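Long-range contacts in tRNA threonylcarbamoyladenosine dehydratase (Escherichia coli, PDB 4D79), which catalyses the ATP-dependent dehydration of threonylcarbamoyladenosine at position 37 of tRNAs to its cyclic form, and can accept sulfur from the desulfurase CsdA in vitro: residues 11-16 with 95-100; 48-53 with 91-96; 60-65 with 105-110; 72-77 with 87-92. One frame throughout, in Å; residues are numbered along the deposited sequence.

Contact 1: residues 11-16 with 95-100; sequences QRFGGT and QINPEC
The guanidinium of R12, on helix 7-20, lies with one face against the ring of P98, just past helix 85-96. The R12 chain runs extended from CG to NE (chi2 -175°), which carries the group across until P98 CD sits over its centre, 3.5 Å from R12 CZ. Next to it in the helix, F13 turns a ring edge to the N97 amide, F13 CE2 being 3.5 Å from N97 ND2, with the two planes 57° apart; W9 meets the same ring edge-to-face. This is the close-packed half; the other is bridged by water. One water accepts from R12 NH1 at 2.7 Å and donates to N97 OD1 and E99 OE1; a second accepts from R12 NE and donates to I96 O at 2.8 Å. N97 OD1 also accepts from E99 N at 3.0 Å, an Asx turn. E99 OE1 also bonds S6, while R12 NH1 stays 4.4 Å from E99 OE1, too far for an ion pair. A leucine at R12 would probably leave both waters without their arginine donor and the E99 carboxylate without its nearby positive charge. The chemistry implies a junction made by solvent bridges and ring contacts rather than direct ion pairing.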
# COMPACT_ATOMS: atom_id res chain seq x y z
N GLN B 11 -13.43 9.19 16.44
CA GLN B 11 -12.04 9.62 16.58
C GLN B 11 -11.14 8.86 15.63
O GLN B 11 -10.22 9.42 15.02
CB GLN B 11 -11.56 9.42 18.02
CG GLN B 11 -12.17 10.42 19.02
CD GLN B 11 -12.01 11.85 18.58
OE1 GLN B 11 -12.98 12.50 18.16
NE2 GLN B 11 -10.79 12.34 18.64
N ARG B 12 -11.36 7.55 15.52
CA ARG B 12 -10.54 6.72 14.63
C ARG B 12 -10.77 7.09 13.17
O ARG B 12 -9.82 7.12 12.38
CB ARG B 12 -10.84 5.25 14.87
CG ARG B 12 -10.40 4.74 16.21
CD ARG B 12 -10.61 3.24 16.36
NE ARG B 12 -9.96 2.83 17.59
CZ ARG B 12 -10.56 2.66 18.76
NH1 ARG B 12 -11.88 2.72 18.88
NH2 ARG B 12 -9.82 2.31 19.79
N PHE B 13 -12.02 7.39 12.79
CA PHE B 13 -12.39 7.47 11.37
C PHE B 13 -12.96 8.82 10.97
O PHE B 13 -13.53 8.96 9.89
CB PHE B 13 -13.33 6.31 11.03
CG PHE B 13 -12.70 4.98 11.30
CD1 PHE B 13 -11.58 4.57 10.59
CD2 PHE B 13 -13.20 4.16 12.28
CE1 PHE B 13 -10.98 3.34 10.86
CE2 PHE B 13 -12.61 2.94 12.55
CZ PHE B 13 -11.48 2.54 11.86
N GLY B 14 -12.68 9.87 11.75
CA GLY B 14 -13.08 11.22 11.35
C GLY B 14 -12.54 11.61 9.98
O GLY B 14 -13.25 12.23 9.18
N GLY B 15 -11.29 11.24 9.69
CA GLY B 15 -10.73 11.51 8.37
C GLY B 15 -11.44 10.77 7.24
O GLY B 15 -11.49 11.27 6.12
N THR B 16 -11.99 9.59 7.53
CA THR B 16 -12.84 8.87 6.57
C THR B 16 -14.12 9.65 6.26
O THR B 16 -14.47 9.85 5.09
CB THR B 16 -13.17 7.50 7.15
OG1 THR B 16 -11.94 6.89 7.57
CG2 THR B 16 -13.88 6.62 6.15
N GLN B 95 -6.97 -4.58 16.97
CA GLN B 95 -6.15 -3.48 17.48
C GLN B 95 -6.39 -2.19 16.72
O GLN B 95 -6.28 -1.10 17.30
CB GLN B 95 -4.67 -3.87 17.43
CG GLN B 95 -4.29 -4.77 18.56
CD GLN B 95 -4.01 -3.96 19.82
OE1 GLN B 95 -3.28 -2.96 19.79
NE2 GLN B 95 -4.61 -4.37 20.91
N ILE B 96 -6.72 -2.30 15.44
CA ILE B 96 -7.02 -1.13 14.64
C ILE B 96 -8.36 -0.54 15.06
O ILE B 96 -8.47 0.66 15.31
CB ILE B 96 -7.02 -1.47 13.14
CG1 ILE B 96 -5.56 -1.76 12.69
CG2 ILE B 96 -7.61 -0.32 12.32
CD1 ILE B 96 -5.44 -2.27 11.26
N ASN B 97 -9.38 -1.39 15.11
CA ASN B 97 -10.73 -0.98 15.48
C ASN B 97 -11.33 -2.06 16.37
O ASN B 97 -11.78 -3.10 15.88
CB ASN B 97 -11.59 -0.74 14.25
CG ASN B 97 -12.98 -0.31 14.65
OD1 ASN B 97 -13.25 -0.14 15.83
ND2 ASN B 97 -13.84 -0.13 13.69
N PRO B 98 -11.27 -1.87 17.70
CA PRO B 98 -11.82 -2.86 18.63
C PRO B 98 -13.33 -3.09 18.49
O PRO B 98 -13.85 -4.05 19.06
CB PRO B 98 -11.48 -2.27 20.01
CG PRO B 98 -10.37 -1.34 19.77
CD PRO B 98 -10.57 -0.78 18.39
N GLU B 99 -14.03 -2.23 17.77
CA GLU B 99 -15.46 -2.37 17.54
C GLU B 99 -15.79 -3.02 16.20
O GLU B 99 -16.97 -3.25 15.91
CB GLU B 99 -16.12 -0.99 17.63
CG GLU B 99 -16.03 -0.42 19.05
CD GLU B 99 -16.74 0.91 19.21
OE1 GLU B 99 -16.23 1.90 18.67
OE2 GLU B 99 -17.80 0.96 19.88
N CYS B 100 -14.78 -3.37 15.42
CA CYS B 100 -15.01 -4.10 14.17
C CYS B 100 -15.37 -5.56 14.49
O CYS B 100 -14.74 -6.20 15.33
CB CYS B 100 -13.77 -4.04 13.28
SG CYS B 100 -13.95 -4.92 11.68
O HOH W 1 -13.98 2.26 17.27
O HOH W 2 -6.96 2.56 16.77

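Contact 2: residues 48-53 with 91-96; sequences ALARTG and ERIRQI
A50 and R51, in the last turn of helix 42-51, pack on I93 and I96 of helix 85-96, two helices on the Rossmann-like sheet of the ThiF fold. A50 is where the backbones come nearest, its CA 6.0 Å from I93 CA; its CB lies 3.9 Å from I93 CG2 and 4.0 Å from I96 CG2. The R51 CB leads to CG beside the backbone N (chi1 -68°), and CG rests 4.0 Å from I96 CG2. From CG to NE the chain runs extended, and NE passes near I96 CD1. The guanidinium then lays a face over the isoleucine, CZ 3.7 Å from I96 CD1, the two side chains crossing at about a right angle. NE is held by a salt bridge to E47, and NH1 reaches the T70 and A76 carbonyls of the second subunit. E47 also pairs with R92, so its carboxylate probably eases the meeting of the two arginines. Beyond R51, G53 closes the helix in a Schellman motif, and T52 OG1 bonds back to A48 O at 2.7 Å. At the tip, R51 NH2 stands 3.5 Å from R92 NH2, which lies near the plane of the R51 guanidinium.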
# COMPACT_ATOMS: atom_id res chain seq x y z
N ALA B 48 -6.61 -2.25 4.83
CA ALA B 48 -7.26 -1.05 4.32
C ALA B 48 -8.75 -0.99 4.70
O ALA B 48 -9.29 0.09 5.00
CB ALA B 48 -7.10 -1.00 2.81
N LEU B 49 -9.44 -2.13 4.67
CA LEU B 49 -10.85 -2.17 5.09
C LEU B 49 -10.99 -1.75 6.55
O LEU B 49 -11.87 -0.96 6.90
CB LEU B 49 -11.41 -3.56 4.90
CG LEU B 49 -11.55 -4.04 3.48
CD1 LEU B 49 -11.84 -5.54 3.51
CD2 LEU B 49 -12.60 -3.30 2.73
N ALA B 50 -10.16 -2.31 7.42
CA ALA B 50 -10.20 -1.96 8.82
C ALA B 50 -9.96 -0.46 9.03
O ALA B 50 -10.65 0.19 9.84
CB ALA B 50 -9.18 -2.81 9.58
N ARG B 51 -8.98 0.10 8.31
CA ARG B 51 -8.60 1.49 8.48
C ARG B 51 -9.53 2.45 7.77
O ARG B 51 -9.37 3.66 7.92
CB ARG B 51 -7.16 1.71 8.01
CG ARG B 51 -6.12 1.00 8.89
CD ARG B 51 -4.72 1.59 8.74
NE ARG B 51 -3.81 0.85 9.59
CZ ARG B 51 -3.68 1.02 10.90
NH1 ARG B 51 -4.36 1.95 11.53
NH2 ARG B 51 -2.84 0.25 11.58
N THR B 52 -10.51 1.96 7.04
CA THR B 52 -11.52 2.82 6.44
C THR B 52 -12.89 2.62 7.09
O THR B 52 -13.91 2.99 6.52
CB THR B 52 -11.56 2.59 4.93
OG1 THR B 52 -10.22 2.51 4.40
CG2 THR B 52 -12.24 3.72 4.22
N GLY B 53 -12.93 2.08 8.31
CA GLY B 53 -14.16 2.05 9.05
C GLY B 53 -15.15 1.00 8.61
O GLY B 53 -16.33 1.16 8.89
N GLU B 91 -6.46 -10.48 14.75
CA GLU B 91 -6.03 -9.82 15.98
C GLU B 91 -5.52 -8.41 15.69
O GLU B 91 -5.72 -7.49 16.50
CB GLU B 91 -4.94 -10.63 16.68
CG GLU B 91 -4.60 -10.04 18.03
CD GLU B 91 -5.82 -9.97 18.94
OE1 GLU B 91 -6.72 -10.83 18.80
OE2 GLU B 91 -5.89 -9.03 19.77
N ARG B 92 -4.84 -8.23 14.57
CA ARG B 92 -4.41 -6.90 14.17
C ARG B 92 -5.60 -5.99 13.92
O ARG B 92 -5.59 -4.82 14.34
CB ARG B 92 -3.54 -7.00 12.94
CG ARG B 92 -2.95 -5.68 12.55
CD ARG B 92 -1.95 -5.82 11.40
NE ARG B 92 -1.71 -4.50 10.85
CZ ARG B 92 -0.86 -3.62 11.37
NH1 ARG B 92 -0.13 -3.94 12.45
NH2 ARG B 92 -0.76 -2.42 10.83
N ILE B 93 -6.63 -6.49 13.22
CA ILE B 93 -7.81 -5.67 12.94
C ILE B 93 -8.48 -5.23 14.23
O ILE B 93 -8.94 -4.09 14.35
CB ILE B 93 -8.78 -6.42 12.01
CG1 ILE B 93 -8.14 -6.50 10.61
CG2 ILE B 93 -10.13 -5.72 11.98
CD1 ILE B 93 -8.86 -7.40 9.66
N ARG B 94 -8.49 -6.11 15.24
CA ARG B 94 -9.08 -5.77 16.55
C ARG B 94 -8.28 -4.69 17.27
O ARG B 94 -8.83 -3.97 18.11
CB ARG B 94 -9.17 -7.03 17.42
CG ARG B 94 -10.14 -8.08 16.84
CD ARG B 94 -10.34 -9.30 17.71
NE ARG B 94 -11.06 -10.35 16.97
CZ ARG B 94 -10.57 -11.54 16.63
NH1 ARG B 94 -9.34 -11.88 16.98
NH2 ARG B 94 -11.33 -12.40 15.95
N GLN B 95 -6.97 -4.58 16.97
CA GLN B 95 -6.15 -3.48 17.48
C GLN B 95 -6.39 -2.19 16.72
O GLN B 95 -6.28 -1.10 17.30
CB GLN B 95 -4.67 -3.87 17.43
CG GLN B 95 -4.29 -4.77 18.56
CD GLN B 95 -4.01 -3.96 19.82
OE1 GLN B 95 -3.28 -2.96 19.79
NE2 GLN B 95 -4.61 -4.37 20.91
N ILE B 96 -6.72 -2.30 15.44
CA ILE B 96 -7.02 -1.13 14.64
C ILE B 96 -8.36 -0.54 15.06
O ILE B 96 -8.47 0.66 15.31
CB ILE B 96 -7.02 -1.47 13.14
CG1 ILE B 96 -5.56 -1.76 12.69
CG2 ILE B 96 -7.61 -0.32 12.32
CD1 ILE B 96 -5.44 -2.27 11.26

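Contact 3: residues 60-65 with 105-110; sequences IDMDDV and VDDFVT. With ATP (adenosine-5'-triphosphate), chain K.
D61 OD1 lies 3.7 Å from F108 CE1 where the loops after two neighbouring parallel strands of the Rossmann-like ThiF fold, 56-60 and 101-105, meet around ATP. The D61 carboxylate takes both ribose hydroxyls, O2' on OD1 at 2.6 Å and O3' on OD2 at 2.7 Å. V109 reads the base edge with its backbone: its N donates to ATP N1 at 2.9 Å (164°), and ATP N6 donates to its O. F108 has CG beside the backbone N (chi1 -66°), which swings the ring between the adenine and M62, CD1 3.4 Å from ATP C5. M62 crosses that ring at about a right angle, a Met-aromatic contact with SD oblique to it. An alanine at F108 would probably open a gap between the adenine and M62, leaving the methionine without its aromatic partner. In the next shell, D61 OD1 accepts from D63 N in an Asx turn, while I38 N holds OD2. Y117 bonds D107 OD2 and N113 ND2 bonds the F108 carbonyl, fixing residues 107-108. I60 and V105 form a parallel bridge, their side chains side by side. Just beyond, D61 N donates to V105 O at 3.2 Å (157°), nearly straight onto the carbonyl.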
# COMPACT_ATOMS: atom_id res chain seq x y z
N ILE B 60 -10.87 -15.31 5.05
CA ILE B 60 -10.88 -16.74 4.71
C ILE B 60 -9.49 -17.13 4.20
O ILE B 60 -9.08 -16.71 3.11
CB ILE B 60 -11.96 -17.10 3.68
CG1 ILE B 60 -13.29 -16.53 4.12
CG2 ILE B 60 -12.02 -18.65 3.53
CD1 ILE B 60 -14.50 -17.03 3.33
N ASP B 61 -8.82 -18.00 4.95
CA ASP B 61 -7.51 -18.55 4.61
C ASP B 61 -7.22 -19.66 5.61
O ASP B 61 -7.58 -19.53 6.78
CB ASP B 61 -6.42 -17.47 4.67
CG ASP B 61 -5.22 -17.75 3.78
OD1 ASP B 61 -4.80 -18.93 3.65
OD2 ASP B 61 -4.68 -16.78 3.21
N MET B 62 -6.53 -20.72 5.19
CA MET B 62 -6.05 -21.68 6.19
C MET B 62 -4.54 -21.79 6.21
O MET B 62 -4.00 -22.68 6.89
CB MET B 62 -6.72 -23.06 6.04
CG MET B 62 -6.38 -23.87 4.84
SD MET B 62 -7.33 -25.42 4.79
CE MET B 62 -7.25 -25.97 6.49
N ASP B 63 -3.82 -20.88 5.55
CA ASP B 63 -2.37 -21.00 5.53
C ASP B 63 -1.76 -20.33 6.75
O ASP B 63 -2.39 -19.52 7.44
CB ASP B 63 -1.80 -20.40 4.24
CG ASP B 63 -0.38 -20.89 3.95
OD1 ASP B 63 0.06 -21.88 4.56
OD2 ASP B 63 0.29 -20.26 3.09
N ASP B 64 -0.51 -20.70 7.02
CA ASP B 64 0.28 -20.18 8.13
C ASP B 64 1.28 -19.14 7.64
O ASP B 64 1.71 -19.16 6.49
CB ASP B 64 1.04 -21.32 8.82
CG ASP B 64 0.13 -22.36 9.44
OD1 ASP B 64 -1.02 -22.03 9.80
OD2 ASP B 64 0.58 -23.51 9.59
N VAL B 65 1.68 -18.24 8.56
CA VAL B 65 2.70 -17.24 8.27
C VAL B 65 4.04 -17.93 8.08
O VAL B 65 4.49 -18.69 8.95
CB VAL B 65 2.75 -16.17 9.38
CG1 VAL B 65 3.85 -15.16 9.11
CG2 VAL B 65 1.41 -15.44 9.51
N VAL B 105 -12.58 -17.56 8.99
CA VAL B 105 -12.87 -18.86 8.39
C VAL B 105 -11.54 -19.53 8.10
O VAL B 105 -10.81 -19.15 7.16
CB VAL B 105 -13.70 -18.71 7.12
CG1 VAL B 105 -13.98 -20.10 6.47
CG2 VAL B 105 -14.99 -18.02 7.44
N ASP B 106 -11.20 -20.53 8.91
CA ASP B 106 -9.91 -21.21 8.80
C ASP B 106 -10.07 -22.37 7.81
O ASP B 106 -10.16 -23.54 8.18
CB ASP B 106 -9.46 -21.70 10.17
CG ASP B 106 -8.11 -22.37 10.14
OD1 ASP B 106 -7.38 -22.18 9.15
OD2 ASP B 106 -7.78 -23.10 11.10
N ASP B 107 -10.10 -22.02 6.52
CA ASP B 107 -10.43 -22.97 5.46
C ASP B 107 -10.05 -22.35 4.13
O ASP B 107 -9.76 -21.15 4.05
CB ASP B 107 -11.93 -23.32 5.50
CG ASP B 107 -12.26 -24.66 4.83
OD1 ASP B 107 -11.36 -25.36 4.31
OD2 ASP B 107 -13.45 -25.03 4.83
N PHE B 108 -10.07 -23.17 3.09
CA PHE B 108 -9.96 -22.76 1.70
C PHE B 108 -11.31 -22.90 1.01
O PHE B 108 -12.08 -23.81 1.30
CB PHE B 108 -8.94 -23.62 0.93
CG PHE B 108 -7.51 -23.47 1.38
CD1 PHE B 108 -6.92 -22.22 1.52
CD2 PHE B 108 -6.74 -24.60 1.63
CE1 PHE B 108 -5.59 -22.11 1.92
CE2 PHE B 108 -5.42 -24.50 2.02
CZ PHE B 108 -4.84 -23.25 2.17
N VAL B 109 -11.59 -22.00 0.07
CA VAL B 109 -12.82 -22.08 -0.70
C VAL B 109 -12.71 -23.21 -1.72
O VAL B 109 -11.65 -23.43 -2.32
CB VAL B 109 -13.10 -20.73 -1.38
CG1 VAL B 109 -14.17 -20.86 -2.46
CG2 VAL B 109 -13.53 -19.71 -0.33
N THR B 110 -13.78 -23.97 -1.86
CA THR B 110 -13.87 -25.04 -2.86
C THR B 110 -15.22 -24.95 -3.56
O THR B 110 -16.13 -24.27 -3.07
CB THR B 110 -13.70 -26.42 -2.23
OG1 THR B 110 -14.90 -26.75 -1.53
CG2 THR B 110 -12.51 -26.48 -1.29
PG ATP K . 3.61 -19.15 -0.66
O1G ATP K . 5.09 -19.12 -0.94
O2G ATP K . 3.25 -19.52 0.76
O3G ATP K . 2.80 -19.82 -1.74
PB ATP K . 1.67 -17.07 -0.64
O1B ATP K . 0.76 -17.97 -1.45
O2B ATP K . 1.36 -16.70 0.80
O3B ATP K . 3.19 -17.60 -0.75
PA ATP K . 0.64 -14.87 -2.07
O1A ATP K . 0.43 -15.47 -3.46
O2A ATP K . 1.03 -13.43 -1.94
O3A ATP K . 1.86 -15.69 -1.43
O5' ATP K . -0.64 -15.18 -1.10
C5' ATP K . -1.83 -15.88 -1.52
C4' ATP K . -2.82 -16.23 -0.41
O4' ATP K . -4.10 -16.72 -0.91
C3' ATP K . -2.29 -17.32 0.52
O3' ATP K . -2.28 -16.90 1.89
C2' ATP K . -3.26 -18.47 0.32
O2' ATP K . -3.39 -19.27 1.49
C1' ATP K . -4.57 -17.80 -0.06
N9 ATP K . -5.53 -18.79 -0.64
C8 ATP K . -5.19 -19.64 -1.64
N7 ATP K . -6.22 -20.47 -1.98
C5 ATP K . -7.24 -20.15 -1.18
C6 ATP K . -8.61 -20.65 -1.05
N6 ATP K . -9.02 -21.64 -1.84
N1 ATP K . -9.42 -20.12 -0.12
C2 ATP K . -8.98 -19.13 0.70
N3 ATP K . -7.73 -18.63 0.64
C4 ATP K . -6.81 -19.07 -0.28

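Contact 4: residues 72-77 with 87-92; sequences RQIHAL and EVMAER. With ATP (adenosine-5'-triphosphate), chain K.
Residues 72-77 form a loop whose Q73-A76 part is a type I turn, closed by A76 N to Q73 O at 3.1 Å; it rests on the helical segment 87-92, with H75 CA 6.3 Å from M89 CA. I74 puts CG2 3.7 Å from M89 SD and runs its other branch to R92, CD1 lying 3.9 Å from R92 NE; it crosses both partners at about a right angle. CG1 is anti to the backbone N (chi1 -166°), which sends that branch to a face of the R92 guanidinium, itself salt-bridged to E47. I74 also meets I74 of the second subunit. H75 lays its CB 3.6 Å from V88 CG1; M89 SD lies off the edge of its ring, whose NE2 is bonded to I38 O. At the start of the turn, and in the residue before it, the loop binds ATP. Q73 NE2 donates to O2B at 3.0 Å; R72 NH2 donates to the bridging ATP O3A at 2.6 Å, and the R72 guanidinium would probably offset phosphate charge. The turn is wedged between helix 85-96 and helix 42-51, whose W44 and E47 flank I74, while A90, on the same helix as M89, packs on strand 101-105.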
# COMPACT_ATOMS: atom_id res chain seq x y z
N ARG B 72 6.28 -9.30 1.37
CA ARG B 72 5.06 -8.77 0.77
C ARG B 72 3.77 -8.91 1.58
O ARG B 72 2.72 -8.59 1.02
CB ARG B 72 4.83 -9.47 -0.59
CG ARG B 72 4.49 -10.94 -0.40
CD ARG B 72 4.85 -11.76 -1.61
NE ARG B 72 4.35 -13.13 -1.57
CZ ARG B 72 4.97 -14.15 -0.99
NH1 ARG B 72 6.12 -13.99 -0.36
NH2 ARG B 72 4.42 -15.35 -1.04
N GLN B 73 3.78 -9.32 2.85
CA GLN B 73 2.56 -9.57 3.62
C GLN B 73 2.63 -8.86 4.97
O GLN B 73 3.62 -8.96 5.70
CB GLN B 73 2.32 -11.09 3.79
CG GLN B 73 2.35 -11.79 2.43
CD GLN B 73 1.95 -13.25 2.45
OE1 GLN B 73 1.31 -13.75 3.37
NE2 GLN B 73 2.28 -13.94 1.39
N ILE B 74 1.59 -8.10 5.29
CA ILE B 74 1.68 -7.19 6.42
C ILE B 74 1.80 -7.92 7.76
O ILE B 74 2.30 -7.35 8.73
CB ILE B 74 0.47 -6.25 6.39
CG1 ILE B 74 0.68 -5.05 7.35
CG2 ILE B 74 -0.78 -7.00 6.72
CD1 ILE B 74 -0.36 -4.00 7.27
N HIS B 75 1.34 -9.15 7.83
CA HIS B 75 1.37 -9.95 9.06
C HIS B 75 2.66 -10.74 9.23
O HIS B 75 2.81 -11.43 10.25
CB HIS B 75 0.19 -10.92 9.10
CG HIS B 75 0.05 -11.71 7.85
ND1 HIS B 75 1.03 -12.58 7.38
CD2 HIS B 75 -0.94 -11.73 6.93
CE1 HIS B 75 0.64 -13.09 6.23
NE2 HIS B 75 -0.55 -12.59 5.94
N ALA B 76 3.57 -10.67 8.26
CA ALA B 76 4.78 -11.50 8.27
C ALA B 76 5.81 -10.77 9.12
O ALA B 76 6.49 -9.83 8.69
CB ALA B 76 5.26 -11.77 6.85
N LEU B 77 5.86 -11.17 10.39
CA LEU B 77 6.77 -10.63 11.39
C LEU B 77 7.42 -11.82 12.08
O LEU B 77 6.83 -12.89 12.16
CB LEU B 77 6.05 -9.78 12.46
CG LEU B 77 5.20 -8.59 12.01
CD1 LEU B 77 4.45 -7.94 13.19
CD2 LEU B 77 6.08 -7.58 11.30
N GLU B 87 -5.92 -15.65 11.54
CA GLU B 87 -6.04 -15.31 12.96
C GLU B 87 -5.10 -14.16 13.34
O GLU B 87 -5.48 -13.30 14.15
CB GLU B 87 -5.73 -16.54 13.81
CG GLU B 87 -6.15 -16.40 15.24
CD GLU B 87 -7.64 -16.17 15.35
OE1 GLU B 87 -8.39 -16.93 14.70
OE2 GLU B 87 -8.06 -15.22 16.04
N VAL B 88 -3.86 -14.15 12.83
CA VAL B 88 -2.94 -13.05 13.07
C VAL B 88 -3.52 -11.74 12.56
O VAL B 88 -3.47 -10.70 13.24
CB VAL B 88 -1.58 -13.35 12.41
CG1 VAL B 88 -0.65 -12.11 12.43
CG2 VAL B 88 -0.90 -14.51 13.09
N MET B 89 -4.05 -11.76 11.34
CA MET B 89 -4.63 -10.57 10.75
C MET B 89 -5.89 -10.14 11.50
O MET B 89 -6.14 -8.94 11.67
CB MET B 89 -4.93 -10.83 9.28
CG MET B 89 -5.13 -9.59 8.47
SD MET B 89 -3.65 -8.56 8.41
CE MET B 89 -4.36 -6.94 8.42
N ALA B 90 -6.69 -11.09 12.00
CA ALA B 90 -7.87 -10.72 12.77
C ALA B 90 -7.50 -9.99 14.06
O ALA B 90 -8.14 -9.02 14.45
CB ALA B 90 -8.71 -11.94 13.10
N GLU B 91 -6.46 -10.48 14.75
CA GLU B 91 -6.03 -9.82 15.98
C GLU B 91 -5.52 -8.41 15.69
O GLU B 91 -5.72 -7.49 16.50
CB GLU B 91 -4.94 -10.63 16.68
CG GLU B 91 -4.60 -10.04 18.03
CD GLU B 91 -5.82 -9.97 18.94
OE1 GLU B 91 -6.72 -10.83 18.80
OE2 GLU B 91 -5.89 -9.03 19.77
N ARG B 92 -4.84 -8.23 14.57
CA ARG B 92 -4.41 -6.90 14.17
C ARG B 92 -5.60 -5.99 13.92
O ARG B 92 -5.59 -4.82 14.34
CB ARG B 92 -3.54 -7.00 12.94
CG ARG B 92 -2.95 -5.68 12.55
CD ARG B 92 -1.95 -5.82 11.40
NE ARG B 92 -1.71 -4.50 10.85
CZ ARG B 92 -0.86 -3.62 11.37
NH1 ARG B 92 -0.13 -3.94 12.45
NH2 ARG B 92 -0.76 -2.42 10.83
PG ATP K . 3.61 -19.15 -0.66
O1G ATP K . 5.09 -19.12 -0.94
O2G ATP K . 3.25 -19.52 0.76
O3G ATP K . 2.80 -19.82 -1.74
PB ATP K . 1.67 -17.07 -0.64
O1B ATP K . 0.76 -17.97 -1.45
O2B ATP K . 1.36 -16.70 0.80
O3B ATP K . 3.19 -17.60 -0.75
PA ATP K . 0.64 -14.87 -2.07
O1A ATP K . 0.43 -15.47 -3.46
O2A ATP K . 1.03 -13.43 -1.94
O3A ATP K . 1.86 -15.69 -1.43
O5' ATP K . -0.64 -15.18 -1.10
C5' ATP K . -1.83 -15.88 -1.52
C4' ATP K . -2.82 -16.23 -0.41
O4' ATP K . -4.10 -16.72 -0.91
C3' ATP K . -2.29 -17.32 0.52
O3' ATP K . -2.28 -16.90 1.89
C2' ATP K . -3.26 -18.47 0.32
O2' ATP K . -3.39 -19.27 1.49
C1' ATP K . -4.57 -17.80 -0.06
N9 ATP K . -5.53 -18.79 -0.64
C8 ATP K . -5.19 -19.64 -1.64
N7 ATP K . -6.22 -20.47 -1.98
C5 ATP K . -7.24 -20.15 -1.18
C6 ATP K . -8.61 -20.65 -1.05
N6 ATP K . -9.02 -21.64 -1.84
N1 ATP K . -9.42 -20.12 -0.12
C2 ATP K . -8.98 -19.13 0.70
N3 ATP K . -7.73 -18.63 0.64
C4 ATP K . -6.81 -19.07 -0.28

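How the contacts relate
Helix 85-96 ties three of the four together: contact 4 uses residues 87-92, contact 2 residues 91-96 and contact 1 its C-terminal end and the turn beyond. Contacts 1 and 2 have centres about 7 Å apart and touch where the F13 ring meets the A50 and R51 carbonyls; contacts 2 and 4 have centres about 11 Å apart. Contact 3 joins the ends of neighbouring strands 56-60 and 101-105. Its centre is about 13 Å from that of contact 4, which it touches through V65. Along the chain, contact 4 falls between the two segments of contact 3. Contacts 3 and 4 bind ATP, while contacts 1, 2 and 4 touch the second subunit, so contact 4 belongs to both nucleotide site and dimer interface.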